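Local coordinates for cyclic GMP-AMP synthase-like receptor (Tribolium castaneum, PDB 7LT2), which senses double-stranded RNA and catalyses the formation of the second messenger 2',3'-cGAMP from ATP and GTP in innate immunity, at residues 34-39 and 71-76; 40-45 and 143-148. All blocks are in the same frame, centred on the assembly; numbering follows the deposited sequence.

Interaction 1: 34-39 and 71-76; sequences TFVEQM and FDLDIL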
ATOM      1  N   THR A  34      -5.518 -14.605 -13.484  1.00 17.03           N
ATOM      2  CA  THR A  34      -5.678 -16.051 -13.616  1.00 18.32           C
ATOM      3  C   THR A  34      -5.969 -16.692 -12.266  1.00 19.28           C
ATOM      4  O   THR A  34      -6.847 -17.557 -12.155  1.00 17.57           O
ATOM      5  CB  THR A  34      -4.425 -16.671 -14.235  1.00 19.85           C
ATOM      6  OG1 THR A  34      -4.158 -16.056 -15.502  1.00 19.77           O
ATOM      7  CG2 THR A  34      -4.622 -18.171 -14.441  1.00 21.78           C
ATOM      8  N   PHE A  35      -5.253 -16.268 -11.223  1.00 15.79           N
ATOM      9  CA  PHE A  35      -5.465 -16.852  -9.904  1.00 16.45           C
ATOM     10  C   PHE A  35      -6.844 -16.499  -9.352  1.00 17.00           C
ATOM     11  O   PHE A  35      -7.530 -17.362  -8.789  1.00 17.57           O
ATOM     12  CB  PHE A  35      -4.361 -16.395  -8.946  1.00 14.36           C
ATOM     13  CG  PHE A  35      -4.350 -17.150  -7.646  1.00 17.58           C
ATOM     14  CD1 PHE A  35      -3.613 -18.313  -7.512  1.00 25.73           C
ATOM     15  CD2 PHE A  35      -5.094 -16.707  -6.571  1.00 16.05           C
ATOM     16  CE1 PHE A  35      -3.612 -19.014  -6.319  1.00 21.25           C
ATOM     17  CE2 PHE A  35      -5.099 -17.401  -5.381  1.00 17.76           C
ATOM     18  CZ  PHE A  35      -4.356 -18.559  -5.258  1.00 20.82           C
ATOM     19  N   VAL A  36      -7.267 -15.240  -9.501  1.00 15.90           N
ATOM     20  CA  VAL A  36      -8.553 -14.822  -8.945  1.00 15.44           C
ATOM     21  C   VAL A  36      -9.700 -15.483  -9.700  1.00 17.50           C
ATOM     22  O   VAL A  36     -10.722 -15.850  -9.101  1.00 15.76           O
ATOM     23  CB  VAL A  36      -8.658 -13.284  -8.941  1.00 17.51           C
ATOM     24  CG1 VAL A  36     -10.098 -12.818  -8.685  1.00 17.54           C
ATOM     25  CG2 VAL A  36      -7.723 -12.706  -7.890  1.00 15.59           C
ATOM     26  N   GLU A  37      -9.549 -15.665 -11.018  1.00 16.65           N
ATOM     27  CA  GLU A  37     -10.572 -16.384 -11.775  1.00 16.80           C
ATOM     28  C   GLU A  37     -10.706 -17.817 -11.279  1.00 21.10           C
ATOM     29  O   GLU A  37     -11.820 -18.353 -11.198  1.00 20.08           O
ATOM     30  CB  GLU A  37     -10.255 -16.364 -13.273  1.00 21.96           C
ATOM     31  CG  GLU A  37     -10.618 -15.062 -13.964  1.00 25.67           C
ATOM     32  CD  GLU A  37     -12.113 -14.775 -13.909  1.00 24.28           C
ATOM     33  OE1 GLU A  37     -12.912 -15.679 -14.230  1.00 32.33           O
ATOM     34  OE2 GLU A  37     -12.487 -13.644 -13.539  1.00 29.67           O
ATOM     35  N   GLN A  38      -9.582 -18.453 -10.936  1.00 20.02           N
ATOM     36  CA  GLN A  38      -9.650 -19.799 -10.375  1.00 20.20           C
ATOM     37  C   GLN A  38     -10.288 -19.786  -8.992  1.00 18.29           C
ATOM     38  O   GLN A  38     -11.032 -20.710  -8.643  1.00 19.80           O
ATOM     39  CB  GLN A  38      -8.254 -20.422 -10.327  1.00 22.17           C
ATOM     40  CG  GLN A  38      -8.236 -21.902  -9.939  1.00 22.30           C
ATOM     41  CD  GLN A  38      -8.736 -22.814 -11.047  1.00 29.36           C
ATOM     42  OE1 GLN A  38      -9.159 -22.356 -12.112  1.00 28.27           O
ATOM     43  NE2 GLN A  38      -8.691 -24.119 -10.798  1.00 29.60           N
ATOM     44  N   MET A  39     -10.022 -18.742  -8.199  1.00 17.82           N
ATOM     45  CA  MET A  39     -10.683 -18.604  -6.902  1.00 17.47           C
ATOM     46  C   MET A  39     -12.201 -18.596  -7.050  1.00 18.65           C
ATOM     47  O   MET A  39     -12.914 -19.210  -6.244  1.00 18.23           O
ATOM     48  CB  MET A  39     -10.219 -17.328  -6.201  1.00 17.42           C
ATOM     49  CG  MET A  39      -8.788 -17.355  -5.687  1.00 16.19           C
ATOM     50  SD  MET A  39      -8.261 -15.741  -5.057  1.00 18.36           S
ATOM     51  CE  MET A  39      -9.359 -15.527  -3.653  1.00 21.11           C
ATOM     52  N   PHE A  71       3.839  -6.086  -3.132  1.00 17.81           N
ATOM     53  CA  PHE A  71       2.690  -5.197  -3.022  1.00 16.80           C
ATOM     54  C   PHE A  71       1.502  -5.995  -2.501  1.00 18.32           C
ATOM     55  O   PHE A  71       1.560  -7.219  -2.358  1.00 18.28           O
ATOM     56  CB  PHE A  71       2.357  -4.490  -4.352  1.00 19.22           C
ATOM     57  CG  PHE A  71       1.844  -5.397  -5.442  1.00 18.59           C
ATOM     58  CD1 PHE A  71       2.725  -6.029  -6.303  1.00 23.66           C
ATOM     59  CD2 PHE A  71       0.483  -5.569  -5.637  1.00 20.29           C
ATOM     60  CE1 PHE A  71       2.260  -6.843  -7.325  1.00 25.91           C
ATOM     61  CE2 PHE A  71       0.009  -6.385  -6.655  1.00 22.02           C
ATOM     62  CZ  PHE A  71       0.901  -7.023  -7.497  1.00 24.47           C
ATOM     63  N   ASP A  72       0.431  -5.272  -2.191  1.00 16.98           N
ATOM     64  CA  ASP A  72      -0.800  -5.857  -1.670  1.00 18.45           C
ATOM     65  C   ASP A  72      -1.850  -5.951  -2.768  1.00 18.98           C
ATOM     66  O   ASP A  72      -2.166  -4.951  -3.419  1.00 18.75           O
ATOM     67  CB  ASP A  72      -1.365  -5.020  -0.522  1.00 22.24           C
ATOM     68  CG  ASP A  72      -0.641  -5.239   0.784  1.00 23.01           C
ATOM     69  OD1 ASP A  72       0.300  -6.065   0.834  1.00 23.35           O
ATOM     70  OD2 ASP A  72      -1.025  -4.571   1.767  1.00 27.58           O
ATOM     71  N   LEU A  73      -2.415  -7.142  -2.948  1.00 18.28           N
ATOM     72  CA  LEU A  73      -3.631  -7.281  -3.743  1.00 17.06           C
ATOM     73  C   LEU A  73      -4.810  -7.124  -2.793  1.00 17.06           C
ATOM     74  O   LEU A  73      -5.172  -8.058  -2.076  1.00 17.33           O
ATOM     75  CB  LEU A  73      -3.681  -8.621  -4.468  1.00 17.39           C
ATOM     76  CG  LEU A  73      -4.843  -8.709  -5.468  1.00 16.18           C
ATOM     77  CD1 LEU A  73      -4.605  -7.753  -6.628  1.00 16.13           C
ATOM     78  CD2 LEU A  73      -5.011 -10.135  -5.957  1.00 20.16           C
ATOM     79  N   ASP A  74      -5.396  -5.929  -2.770  1.00 17.92           N
ATOM     80  CA  ASP A  74      -6.588  -5.677  -1.967  1.00 19.19           C
ATOM     81  C   ASP A  74      -7.790  -6.197  -2.744  1.00 17.05           C
ATOM     82  O   ASP A  74      -8.224  -5.591  -3.728  1.00 16.04           O
ATOM     83  CB  ASP A  74      -6.717  -4.193  -1.643  1.00 19.74           C
ATOM     84  CG  ASP A  74      -5.656  -3.719  -0.673  1.00 21.16           C
ATOM     85  OD1 ASP A  74      -5.229  -4.518   0.193  1.00 19.96           O
ATOM     86  OD2 ASP A  74      -5.233  -2.553  -0.786  1.00 23.47           O
ATOM     87  N   ILE A  75      -8.314  -7.339  -2.308  1.00 15.05           N
ATOM     88  CA  ILE A  75      -9.434  -8.004  -2.962  1.00 17.15           C
ATOM     89  C   ILE A  75     -10.711  -7.418  -2.370  1.00 16.57           C
ATOM     90  O   ILE A  75     -11.016  -7.645  -1.196  1.00 18.01           O
ATOM     91  CB  ILE A  75      -9.362  -9.524  -2.763  1.00 18.50           C
ATOM     92  CG1 ILE A  75      -8.048 -10.070  -3.328  1.00 16.07           C
ATOM     93  CG2 ILE A  75     -10.563 -10.224  -3.412  1.00 17.56           C
ATOM     94  CD1 ILE A  75      -7.734 -11.497  -2.908  1.00 19.64           C
ATOM     95  N   LEU A  76     -11.452  -6.649  -3.171  1.00 17.36           N
ATOM     96  CA  LEU A  76     -12.571  -5.861  -2.655  1.00 14.35           C
ATOM     97  C   LEU A  76     -13.869  -6.657  -2.780  1.00 16.84           C
ATOM     98  O   LEU A  76     -14.349  -6.919  -3.891  1.00 16.92           O
ATOM     99  CB  LEU A  76     -12.673  -4.523  -3.384  1.00 16.44           C
ATOM    100  CG  LEU A  76     -11.395  -3.668  -3.397  1.00 19.57           C
ATOM    101  CD1 LEU A  76     -11.707  -2.256  -3.855  1.00 17.35           C
ATOM    102  CD2 LEU A  76     -10.714  -3.638  -2.037  1.00 17.94           C
TER
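Helix residues 34-39 lie over strand residues 71-76, and the two backbones come nearest at Val-36 and Ile-75, with their CA atoms 9.1 Å apart. At that spacing only side chains meet. Two pairs carry the contact, Val-36 with Leu-73 and Met-39 with Ile-75. All four are buried and apolar, and all four start toward the other segment. CG2 of Val-36 meets CD2 of Leu-73 methyl to methyl at 4.2 Å. This valine branch is the one anti to the carbonyl carbon, while CG1 takes the position anti to the backbone N (chi1 166°). One turn further along the helix, CE of Met-39 reaches CD1 of Ile-75 at 4.4 Å. The methionine is extended as far as its sulfur and then turns at chi3 (65°), which brings the terminal methyl to the isoleucine. The interface is small, 111 Å² in all, and wholly apolar: only these methyl contacts at van der Waals distance join the two segments. Strand 70-77 belongs to the central sheet of the nucleotidyltransferase fold, between strands 50-56 and 188-200. Helix 18-42 is consistent with the long spine helix of cGAS-like enzymes. Residues alternate along the strand. Leu-73 and Ile-75 face the helix, while the side chains of Asp-72 and Asp-74 leave the other face of the strand. The contact therefore lies on the face of the strand opposite Asp-72, which probably binds the catalytic magnesium with Glu-70 and Asp-193. Leu-73 also touches Val-53, Tyr-55 and Val-192 on the flanking strands, and its backbone bonds to Asp-193 and Val-195. On the helix side, Met-39 packs on Met-138 and Thr-145 of helix 131-147. SD of Met-39 lies 4.2 Å from CG2 of Val-36.

Interaction 2: 40-45 and 143-148; sequences KTQDPL and QKTLNT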
ATOM      1  N   LYS A  40     -12.714 -17.905  -8.072  1.00 17.46           N
ATOM      2  CA  LYS A  40     -14.157 -17.862  -8.295  1.00 15.36           C
ATOM      3  C   LYS A  40     -14.728 -19.254  -8.544  1.00 18.72           C
ATOM      4  O   LYS A  40     -15.859 -19.546  -8.136  1.00 22.88           O
ATOM      5  CB  LYS A  40     -14.479 -16.940  -9.473  1.00 18.21           C
ATOM      6  CG  LYS A  40     -14.140 -15.476  -9.258  1.00 18.20           C
ATOM      7  CD  LYS A  40     -14.412 -14.700 -10.548  1.00 20.18           C
ATOM      8  CE  LYS A  40     -14.160 -13.211 -10.383  1.00 23.41           C
ATOM      9  NZ  LYS A  40     -14.373 -12.493 -11.682  1.00 25.73           N
ATOM     10  N   THR A  41     -13.969 -20.127  -9.219  1.00 19.78           N
ATOM     11  CA  THR A  41     -14.465 -21.477  -9.480  1.00 20.72           C
ATOM     12  C   THR A  41     -14.564 -22.313  -8.211  1.00 20.66           C
ATOM     13  O   THR A  41     -15.290 -23.315  -8.200  1.00 24.24           O
ATOM     14  CB  THR A  41     -13.574 -22.212 -10.486  1.00 22.43           C
ATOM     15  OG1 THR A  41     -12.348 -22.607  -9.850  1.00 21.69           O
ATOM     16  CG2 THR A  41     -13.267 -21.334 -11.682  1.00 23.01           C
ATOM     17  N   GLN A  42     -13.860 -21.920  -7.149  1.00 18.80           N
ATOM     18  CA  GLN A  42     -13.778 -22.702  -5.924  1.00 20.15           C
ATOM     19  C   GLN A  42     -14.772 -22.277  -4.852  1.00 23.49           C
ATOM     20  O   GLN A  42     -14.895 -22.976  -3.840  1.00 21.89           O
ATOM     21  CB  GLN A  42     -12.355 -22.622  -5.351  1.00 18.62           C
ATOM     22  CG  GLN A  42     -11.325 -23.258  -6.255  1.00 21.96           C
ATOM     23  CD  GLN A  42     -11.685 -24.686  -6.595  1.00 25.81           C
ATOM     24  OE1 GLN A  42     -11.708 -25.553  -5.722  1.00 25.18           O
ATOM     25  NE2 GLN A  42     -11.991 -24.936  -7.864  1.00 21.57           N
ATOM     26  N   ASP A  43     -15.482 -21.163  -5.039  1.00 19.22           N
ATOM     27  CA  ASP A  43     -16.402 -20.693  -4.012  1.00 19.35           C
ATOM     28  C   ASP A  43     -17.437 -19.738  -4.593  1.00 20.05           C
ATOM     29  O   ASP A  43     -17.119 -18.582  -4.900  1.00 18.01           O
ATOM     30  CB  ASP A  43     -15.643 -20.005  -2.878  1.00 22.55           C
ATOM     31  CG  ASP A  43     -16.499 -19.811  -1.648  1.00 26.06           C
ATOM     32  OD1 ASP A  43     -16.767 -20.809  -0.948  1.00 42.59           O
ATOM     33  OD2 ASP A  43     -16.913 -18.665  -1.383  1.00 32.07           O
ATOM     34  N   PRO A  44     -18.688 -20.179  -4.738  1.00 19.07           N
ATOM     35  CA  PRO A  44     -19.724 -19.271  -5.255  1.00 18.89           C
ATOM     36  C   PRO A  44     -19.924 -18.027  -4.405  1.00 17.86           C
ATOM     37  O   PRO A  44     -20.255 -16.968  -4.951  1.00 17.13           O
ATOM     38  CB  PRO A  44     -20.981 -20.154  -5.270  1.00 19.78           C
ATOM     39  CG  PRO A  44     -20.452 -21.553  -5.374  1.00 21.03           C
ATOM     40  CD  PRO A  44     -19.175 -21.557  -4.581  1.00 22.77           C
ATOM     41  N   LEU A  45     -19.749 -18.118  -3.086  1.00 18.29           N
ATOM     42  CA  LEU A  45     -19.901 -16.932  -2.248  1.00 17.01           C
ATOM     43  C   LEU A  45     -18.814 -15.907  -2.547  1.00 15.87           C
ATOM     44  O   LEU A  45     -19.089 -14.702  -2.581  1.00 15.93           O
ATOM     45  CB  LEU A  45     -19.888 -17.320  -0.770  1.00 16.97           C
ATOM     46  CG  LEU A  45     -20.036 -16.177   0.242  1.00 17.77           C
ATOM     47  CD1 LEU A  45     -21.235 -15.286  -0.065  1.00 18.76           C
ATOM     48  CD2 LEU A  45     -20.141 -16.743   1.660  1.00 22.14           C
ATOM     49  N   GLN A 143      -5.834 -21.536  -0.142  1.00 20.13           N
ATOM     50  CA  GLN A 143      -5.316 -22.903  -0.094  1.00 22.09           C
ATOM     51  C   GLN A 143      -6.101 -23.819  -1.026  1.00 21.41           C
ATOM     52  O   GLN A 143      -5.520 -24.604  -1.784  1.00 20.99           O
ATOM     53  CB  GLN A 143      -5.368 -23.441   1.343  1.00 25.48           C
ATOM     54  CG  GLN A 143      -4.430 -22.752   2.326  1.00 25.95           C
ATOM     55  CD  GLN A 143      -2.998 -23.246   2.217  1.00 30.90           C
ATOM     56  OE1 GLN A 143      -2.663 -24.020   1.324  1.00 38.06           O
ATOM     57  NE2 GLN A 143      -2.146 -22.795   3.131  1.00 40.68           N
ATOM     58  N   LYS A 144      -7.431 -23.736  -0.966  1.00 19.43           N
ATOM     59  CA  LYS A 144      -8.275 -24.543  -1.841  1.00 22.00           C
ATOM     60  C   LYS A 144      -7.926 -24.308  -3.303  1.00 20.30           C
ATOM     61  O   LYS A 144      -7.838 -25.259  -4.091  1.00 20.61           O
ATOM     62  CB  LYS A 144      -9.745 -24.215  -1.572  1.00 21.18           C
ATOM     63  CG  LYS A 144     -10.748 -25.128  -2.247  1.00 21.99           C
ATOM     64  CD  LYS A 144     -12.165 -24.688  -1.911  1.00 25.17           C
ATOM     65  CE  LYS A 144     -13.200 -25.610  -2.543  1.00 25.36           C
ATOM     66  NZ  LYS A 144     -14.566 -25.251  -2.065  1.00 22.35           N
ATOM     67  N   THR A 145      -7.701 -23.045  -3.672  1.00 17.38           N
ATOM     68  CA  THR A 145      -7.382 -22.687  -5.052  1.00 20.05           C
ATOM     69  C   THR A 145      -6.002 -23.195  -5.454  1.00 20.01           C
ATOM     70  O   THR A 145      -5.835 -23.766  -6.539  1.00 19.79           O
ATOM     71  CB  THR A 145      -7.473 -21.170  -5.213  1.00 19.80           C
ATOM     72  OG1 THR A 145      -8.801 -20.732  -4.889  1.00 19.25           O
ATOM     73  CG2 THR A 145      -7.147 -20.757  -6.643  1.00 21.19           C
ATOM     74  N   LEU A 146      -4.999 -22.995  -4.590  1.00 18.98           N
ATOM     75  CA  LEU A 146      -3.649 -23.475  -4.885  1.00 19.22           C
ATOM     76  C   LEU A 146      -3.631 -24.971  -5.190  1.00 20.28           C
ATOM     77  O   LEU A 146      -2.871 -25.424  -6.054  1.00 25.22           O
ATOM     78  CB  LEU A 146      -2.717 -23.154  -3.715  1.00 26.30           C
ATOM     79  CG  LEU A 146      -2.354 -21.681  -3.494  1.00 21.83           C
ATOM     80  CD1 LEU A 146      -1.790 -21.484  -2.095  1.00 23.24           C
ATOM     81  CD2 LEU A 146      -1.358 -21.211  -4.535  1.00 23.48           C
ATOM     82  N   ASN A 147      -4.465 -25.754  -4.498  1.00 20.74           N
ATOM     83  CA  ASN A 147      -4.485 -27.200  -4.709  1.00 18.73           C
ATOM     84  C   ASN A 147      -4.984 -27.596  -6.091  1.00 21.68           C
ATOM     85  O   ASN A 147      -4.673 -28.703  -6.550  1.00 22.88           O
ATOM     86  CB  ASN A 147      -5.363 -27.890  -3.655  1.00 19.42           C
ATOM     87  CG  ASN A 147      -4.746 -27.874  -2.275  1.00 22.25           C
ATOM     88  OD1 ASN A 147      -3.532 -27.754  -2.122  1.00 23.27           O
ATOM     89  ND2 ASN A 147      -5.586 -28.012  -1.255  1.00 22.45           N
ATOM     90  N   THR A 148      -5.752 -26.734  -6.762  1.00 21.33           N
ATOM     91  CA  THR A 148      -6.292 -27.061  -8.074  1.00 24.08           C
ATOM     92  C   THR A 148      -5.364 -26.679  -9.220  1.00 19.05           C
ATOM     93  O   THR A 148      -5.667 -27.002 -10.372  1.00 23.57           O
ATOM     94  CB  THR A 148      -7.649 -26.375  -8.285  1.00 24.60           C
ATOM     95  OG1 THR A 148      -7.462 -24.958  -8.413  1.00 23.61           O
ATOM     96  CG2 THR A 148      -8.578 -26.658  -7.118  1.00 23.69           C
TER
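The backbones of 40-45 and 143-148 approach closest at Gln-42 and Thr-145, with CA atoms 6.5 Å apart. The contact joins helices 18-42 and 131-147 in the nucleotidyltransferase fold, away from the nucleotide- and metal-binding residues. Gln-42 is its centre. NZ of Lys-144 donates to the backbone O of Gln-42 at 2.9 Å, in the carbonyl plane, with a C=O...N angle of 159°. With CG anti to the backbone N (chi1 -171°) and the chain extended beyond it, the lysine methylenes run past the glutamine side chain, and CE lies 3.5 Å from OE1 of Gln-42. Gln-42 is bent at chi2. Its NE2 turns back to OG1 of Thr-41 in a nearly straight bond of 3.1 Å, close to the amide plane. This bond fixes the rotation of the amide and leaves OE1 beside CG2 of Thr-148. Further in, CG of Gln-42 lies against OG1 of Thr-145, whose polar partner is O of Leu-141. Asp-43 is the N-cap of the next helix, with OD2 bonded to N of Phe-46. On the other segment, O of Thr-145 accepts from both N and OG1 of Thr-148, the hydroxyl at 2.8 Å.

From the N terminus, helix 18-42 carries 34-39 and the start of 40-45, which runs on into helix 44-49. The chain then turns into the central sheet, and 71-76 closes interaction 1 after a loop of 31 residues. Interaction 2 closes much later, at 143-148, after 97 residues. The segments alternate, so the two loops cross and neither nests in the other. Their centres are 12 Å apart. They also touch directly: NE2 of Gln-38 lies 2.8 Å from OG1 of Thr-148, a probable hydrogen bond, and Phe-35 packs on Leu-146. Helix 18-42 is thus tied to the central sheet and to helix 131-147.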